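PDB 4A9V: PHOX from Pseudomonas fluorescens, which catalyses the hydrolysis of phosphate monoesters as a beta-propeller alkaline phosphatase, using a cofactor of iron and calcium ions. Local coordinates for residues D14-A19 and I521-V526; I24-G29 and M574-E579. All blocks are in the same frame, centred on the assembly; numbering follows the deposited sequence. Where two conformers were deposited one is given.

Interaction 1: D14-A19 and I521-V526; sequences DSIPAA and IRRFMV
S15 and I16 run beside the strand residue R523, and three hydrogen bonds fasten them to it. The backbone N of R523 meets S15 OG at 2.9 Å; the hydroxyl gets there because OG stands anti to the backbone N of S15 (chi1 -171°), and serine is short enough to act as a substitute for a backbone carbonyl. Next along, I16 N gives a nearly straight bond (168°) to R523 O. The third bond belongs to the guanidinium group: NH1 of R523 reaches I16 O at 2.8 Å, with the acceptor in the guanidinium plane and the donor in the carbonyl plane. A bend at chi3 (-64°) turns the long chain so that A18 CB sits 4.0 Å above one face, over its centre, where a small methyl fits.

The side chains of I16 and R523 cross at about a right angle. Beyond the crossing, I16 CD1 presses on F524 O, a buried carbonyl oxygen without a polar partner, and lies 4.0 Å from V526 CG2. The other branch of this valine, CG1, meets A19 CB at 3.9 Å.

In the second shell, Q472 binds S15 OG through its side chain and R523 NH1 through its main-chain O, while Q510 OE1 accepts from R523 NE and M474 O from R523 NH2. A leucine in place of R523 would probably leave the carbonyls of I16 and M474 without their guanidinium donors and A18 without a flat surface to rest on. Along the strand's other edge, toward strand 510-514, F524 and M525 both face M511 in a classic beta bulge. The N-terminal segment thus lies along the outer edge of a four-stranded antiparallel sheet, one blade of the beta-propeller.

Interaction 2: I24-G29 and M574-E579; sequences ISLPKG and MAITRE
I24 begins the contact by touching M574, its CG1 lying 4.3 Å from the methyl CE. The methionine curls back through three successive bends of about -60°, and its flexible thioether chain can follow the branched surface of the isoleucine. I24 also rests on I549 and M525, so it is shared between neighbouring sheets.

Two residues on, L26 reaches toward I576 tip to tip, with CD2 at 4.0 Å from CG2. With CG2 anti to the backbone N of I576 (chi1 -50° for CG1), this branch faces the leucine. Since the alpha carbons of the pair are 8.9 Å apart, side chains alone fill the distance here, and a leucine is long enough to do so. L26 also touches F524 and M525 of strand 521-526.

At G29 the two backbones come close: G29 CA and E579 CA are 5.4 Å apart. G29 O receives the N-H of E579 at 2.8 Å in a nearly straight bond (168°), and the R578 CA-H adds a weaker contact to the same oxygen at 3.4 Å. The E579 side chain, extended beyond CG, lies alongside the glycine and brings OE1 to 3.7 Å from G29 CA. Glycine suits this place because its phi is positive; a beta carbon would be pressed against the carbonyl oxygen of K28. Next to this join, R578 NE forms a salt bridge with D580.

The G29 bond continues the ladder in which K31 pairs with T577 and S33 with A575. It therefore marks where the N-terminal chain turns into strand 30-37, the outer strand of a blade whose other strands come from the C-terminal part: the "Velcro" closure of a beta-propeller.

Overall arrangement
Along the chain the segments alternate, 14-19, 24-29, 521-526 and 574-579, so interactions 1 and 2 interlock, with centres 12 Å apart. They also touch directly: V526 O and S25 N are 2.9 Å apart in a probable hydrogen bond, and P27 packs on F524. Interaction 1 lies on the outer edge of the sheet ending in strand 521-526, interaction 2 over the next blade, which contains strands 30-37, 572-578, 544-550 and 532-538. The N-terminal chain thus passes from one blade to its neighbour before joining the second as outermost strand, closing the propeller ring; the centres of interactions 1 and 2 lie about 23 and 24 Å from the centre of the chain.

Interaction 1: D14-A19 and I521-V526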
loop_
_atom_site.group_PDB
_atom_site.type_symbol
_atom_site.label_atom_id
_atom_site.label_comp_id
_atom_site.label_asym_id
_atom_site.label_seq_id
_atom_site.Cartn_x
_atom_site.Cartn_y
_atom_site.Cartn_z
ATOM N N ASP A 14 14.226 13.657 19.698
ATOM C CA ASP A 14 14.450 14.926 19.012
ATOM C C ASP A 14 14.428 14.726 17.506
ATOM O O ASP A 14 15.048 13.802 16.982
ATOM C CB ASP A 14 15.803 15.518 19.410
ATOM C CG ASP A 14 15.812 16.053 20.823
ATOM O OD1 ASP A 14 14.735 16.077 21.452
ATOM O OD2 ASP A 14 16.838 16.648 21.215
ATOM N N SER A 15 13.735 15.615 16.806
ATOM C CA SER A 15 13.652 15.561 15.358
ATOM C C SER A 15 15.049 15.575 14.735
ATOM O O SER A 15 15.882 16.415 15.083
ATOM C CB SER A 15 12.845 16.762 14.871
ATOM O OG SER A 15 12.564 16.645 13.492
ATOM N N ILE A 16 15.316 14.622 13.844
ATOM C CA ILE A 16 16.638 14.471 13.245
ATOM C C ILE A 16 16.740 15.315 11.978
ATOM O O ILE A 16 15.726 15.650 11.363
ATOM C CB ILE A 16 16.980 12.995 12.936
ATOM C CG1 ILE A 16 16.153 12.435 11.773
ATOM C CG2 ILE A 16 16.787 12.142 14.182
ATOM C CD1 ILE A 16 16.694 11.115 11.258
ATOM N N PRO A 17 17.969 15.659 11.573
ATOM C CA PRO A 17 18.099 16.422 10.336
ATOM C C PRO A 17 17.783 15.593 9.094
ATOM O O PRO A 17 17.989 14.385 9.074
ATOM C CB PRO A 17 19.564 16.878 10.327
ATOM C CG PRO A 17 20.258 16.092 11.375
ATOM C CD PRO A 17 19.241 15.502 12.299
ATOM N N ALA A 18 17.326 16.261 8.043
ATOM C CA ALA A 18 17.266 15.644 6.728
ATOM C C ALA A 18 18.658 15.166 6.336
ATOM O O ALA A 18 19.658 15.746 6.769
ATOM C CB ALA A 18 16.738 16.639 5.711
ATOM N N ALA A 19 18.726 14.150 5.486
ATOM C CA ALA A 19 20.008 13.575 5.104
ATOM C C ALA A 19 19.974 13.072 3.672
ATOM O O ALA A 19 18.904 12.808 3.117
ATOM C CB ALA A 19 20.385 12.452 6.058
ATOM N N ILE A 521 4.952 17.329 14.485
ATOM C CA ILE A 521 5.612 16.320 13.662
ATOM C C ILE A 521 7.125 16.426 13.842
ATOM O O ILE A 521 7.682 17.527 13.758
ATOM C CB ILE A 521 5.261 16.513 12.169
ATOM C CG1 ILE A 521 3.752 16.364 11.961
ATOM C CG2 ILE A 521 6.020 15.514 11.313
ATOM C CD1 ILE A 521 3.250 16.874 10.625
ATOM N N ARG A 522 7.777 15.295 14.102
ATOM C CA ARG A 522 9.235 15.220 14.200
ATOM C C ARG A 522 9.780 14.175 13.234
ATOM O O ARG A 522 9.225 13.084 13.107
ATOM C CB ARG A 522 9.661 14.875 15.630
ATOM C CG ARG A 522 9.259 15.921 16.652
ATOM C CD ARG A 522 9.786 15.596 18.035
ATOM N NE ARG A 522 9.239 16.543 18.990
ATOM C CZ ARG A 522 9.566 16.601 20.269
ATOM N NH1 ARG A 522 10.451 15.760 20.769
ATOM N NH2 ARG A 522 8.957 17.473 21.052
ATOM N N ARG A 523 10.890 14.484 12.575
ATOM C CA ARG A 523 11.550 13.524 11.696
ATOM C C ARG A 523 12.290 12.482 12.520
ATOM O O ARG A 523 13.038 12.827 13.442
ATOM C CB ARG A 523 12.518 14.232 10.744
ATOM C CG ARG A 523 13.035 13.329 9.641
ATOM C CD ARG A 523 14.007 14.038 8.709
ATOM N NE ARG A 523 13.378 15.134 7.978
ATOM C CZ ARG A 523 13.575 16.426 8.224
ATOM N NH1 ARG A 523 14.381 16.827 9.198
ATOM N NH2 ARG A 523 13.017 17.336 7.439
ATOM N N PHE A 524 12.069 11.211 12.190
ATOM C CA PHE A 524 12.593 10.088 12.968
ATOM C C PHE A 524 13.698 9.321 12.233
ATOM O O PHE A 524 14.663 8.900 12.867
ATOM C CB PHE A 524 11.448 9.137 13.343
ATOM C CG PHE A 524 11.896 7.898 14.064
ATOM C CD1 PHE A 524 12.152 7.918 15.421
ATOM C CD2 PHE A 524 12.024 6.697 13.387
ATOM C CE1 PHE A 524 12.587 6.777 16.073
ATOM C CE2 PHE A 524 12.424 5.548 14.042
ATOM C CZ PHE A 524 12.682 5.582 15.394
ATOM N N MET A 525 13.518 9.063 10.939
ATOM C CA MET A 525 14.451 8.239 10.173
ATOM C C MET A 525 14.601 8.820 8.775
ATOM O O MET A 525 13.635 9.298 8.183
ATOM C CB MET A 525 13.940 6.793 10.076
ATOM C CG MET A 525 14.909 5.840 9.400
ATOM S SD MET A 525 14.232 4.177 9.211
ATOM C CE MET A 525 13.231 4.398 7.751
ATOM N N VAL A 526 15.814 8.743 8.239
ATOM C CA VAL A 526 16.046 8.997 6.830
ATOM C C VAL A 526 16.652 7.756 6.195
ATOM O O VAL A 526 17.488 7.081 6.800
ATOM C CB VAL A 526 16.980 10.208 6.603
ATOM C CG1 VAL A 526 17.133 10.460 5.113
ATOM C CG2 VAL A 526 16.460 11.447 7.323
#

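Interaction 2: I24-G29 and M574-E579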
loop_
_atom_site.group_PDB
_atom_site.type_symbol
_atom_site.label_atom_id
_atom_site.label_comp_id
_atom_site.label_asym_id
_atom_site.label_seq_id
_atom_site.Cartn_x
_atom_site.Cartn_y
_atom_site.Cartn_z
ATOM N N ILE A 24 20.840 4.423 6.678
ATOM C CA ILE A 24 19.753 4.761 7.590
ATOM C C ILE A 24 20.267 5.728 8.654
ATOM O O ILE A 24 21.259 5.458 9.316
ATOM C CB ILE A 24 19.240 3.492 8.311
ATOM C CG1 ILE A 24 18.703 2.464 7.315
ATOM C CG2 ILE A 24 18.197 3.859 9.352
ATOM C CD1 ILE A 24 17.351 2.809 6.747
ATOM N N SER A 25 19.571 6.842 8.827
ATOM C CA SER A 25 19.843 7.779 9.905
ATOM C C SER A 25 18.687 7.752 10.893
ATOM O O SER A 25 17.524 7.756 10.480
ATOM C CB SER A 25 19.997 9.193 9.331
ATOM O OG SER A 25 21.012 9.232 8.341
ATOM N N LEU A 26 19.014 7.790 12.185
ATOM C CA LEU A 26 18.031 7.666 13.262
ATOM C C LEU A 26 18.376 8.665 14.364
ATOM O O LEU A 26 19.466 9.229 14.361
ATOM C CB LEU A 26 18.053 6.246 13.823
ATOM C CG LEU A 26 17.438 5.184 12.919
ATOM C CD1 LEU A 26 17.943 3.806 13.311
ATOM C CD2 LEU A 26 15.920 5.233 12.968
ATOM N N PRO A 27 17.513 8.793 15.380
ATOM C CA PRO A 27 17.881 9.634 16.510
ATOM C C PRO A 27 18.918 8.955 17.387
ATOM O O PRO A 27 19.135 7.746 17.293
ATOM C CB PRO A 27 16.550 9.831 17.267
ATOM C CG PRO A 27 15.479 9.323 16.345
ATOM C CD PRO A 27 16.151 8.260 15.527
ATOM N N LYS A 28 19.508 9.727 18.284
ATOM C CA LYS A 28 20.454 9.181 19.243
ATOM C C LYS A 28 19.795 8.066 20.048
ATOM O O LYS A 28 18.637 8.173 20.443
ATOM C CB LYS A 28 20.957 10.283 20.179
ATOM C CG LYS A 28 22.124 11.087 19.624
ATOM C CD LYS A 28 21.655 12.308 18.846
ATOM C CE LYS A 28 21.796 13.587 19.660
ATOM N NZ LYS A 28 20.505 14.022 20.263
ATOM N N GLY A 29 20.534 6.985 20.268
ATOM C CA GLY A 29 20.053 5.885 21.091
ATOM C C GLY A 29 19.260 4.839 20.333
ATOM O O GLY A 29 18.763 3.890 20.929
ATOM N N MET A 574 13.855 -3.547 7.605
ATOM C CA MET A 574 14.742 -3.184 8.700
ATOM C C MET A 574 14.026 -3.360 10.028
ATOM O O MET A 574 12.827 -3.121 10.129
ATOM C CB MET A 574 15.176 -1.720 8.570
ATOM C CG MET A 574 15.716 -1.345 7.202
ATOM S SD MET A 574 17.154 -2.308 6.693
ATOM C CE MET A 574 18.359 -1.809 7.919
ATOM N N ALA A 575 14.796 -3.714 11.050
ATOM C CA ALA A 575 14.341 -3.711 12.431
ATOM C C ALA A 575 14.986 -2.548 13.177
ATOM O O ALA A 575 16.215 -2.439 13.220
ATOM C CB ALA A 575 14.710 -5.025 13.104
ATOM N N ILE A 576 14.156 -1.644 13.688
ATOM C CA ILE A 576 14.605 -0.472 14.423
ATOM C C ILE A 576 14.320 -0.688 15.908
ATOM O O ILE A 576 13.201 -1.031 16.292
ATOM C CB ILE A 576 13.849 0.791 13.961
ATOM C CG1 ILE A 576 13.851 0.938 12.432
ATOM C CG2 ILE A 576 14.373 2.021 14.684
ATOM C CD1 ILE A 576 15.209 0.966 11.776
ATOM N N THR A 577 15.346 -0.491 16.731
ATOM C CA THR A 577 15.234 -0.687 18.169
ATOM C C THR A 577 15.945 0.453 18.902
ATOM O O THR A 577 16.753 1.180 18.323
ATOM C CB THR A 577 15.852 -2.033 18.595
ATOM O OG1 THR A 577 17.206 -2.100 18.137
ATOM C CG2 THR A 577 15.060 -3.209 18.029
ATOM N N ARG A 578 15.675 0.560 20.200
ATOM C CA ARG A 578 16.459 1.402 21.098
ATOM C C ARG A 578 17.595 0.605 21.729
ATOM O O ARG A 578 17.397 -0.511 22.208
ATOM C CB ARG A 578 15.563 1.996 22.193
ATOM C CG ARG A 578 14.705 3.153 21.706
ATOM C CD ARG A 578 13.543 3.456 22.637
ATOM N NE ARG A 578 13.974 3.729 24.000
ATOM C CZ ARG A 578 13.227 4.327 24.923
ATOM N NH1 ARG A 578 11.994 4.720 24.643
ATOM N NH2 ARG A 578 13.706 4.502 26.145
ATOM N N GLU A 579 18.753 1.248 21.851
ATOM C CA GLU A 579 19.882 0.667 22.569
ATOM C C GLU A 579 19.513 0.328 24.010
ATOM O O GLU A 579 19.980 -0.675 24.552
ATOM C CB GLU A 579 21.079 1.626 22.534
ATOM C CG GLU A 579 21.630 1.849 21.133
ATOM C CD GLU A 579 22.557 3.048 21.037
ATOM O OE1 GLU A 579 22.845 3.675 22.079
ATOM O OE2 GLU A 579 23.006 3.360 19.913
#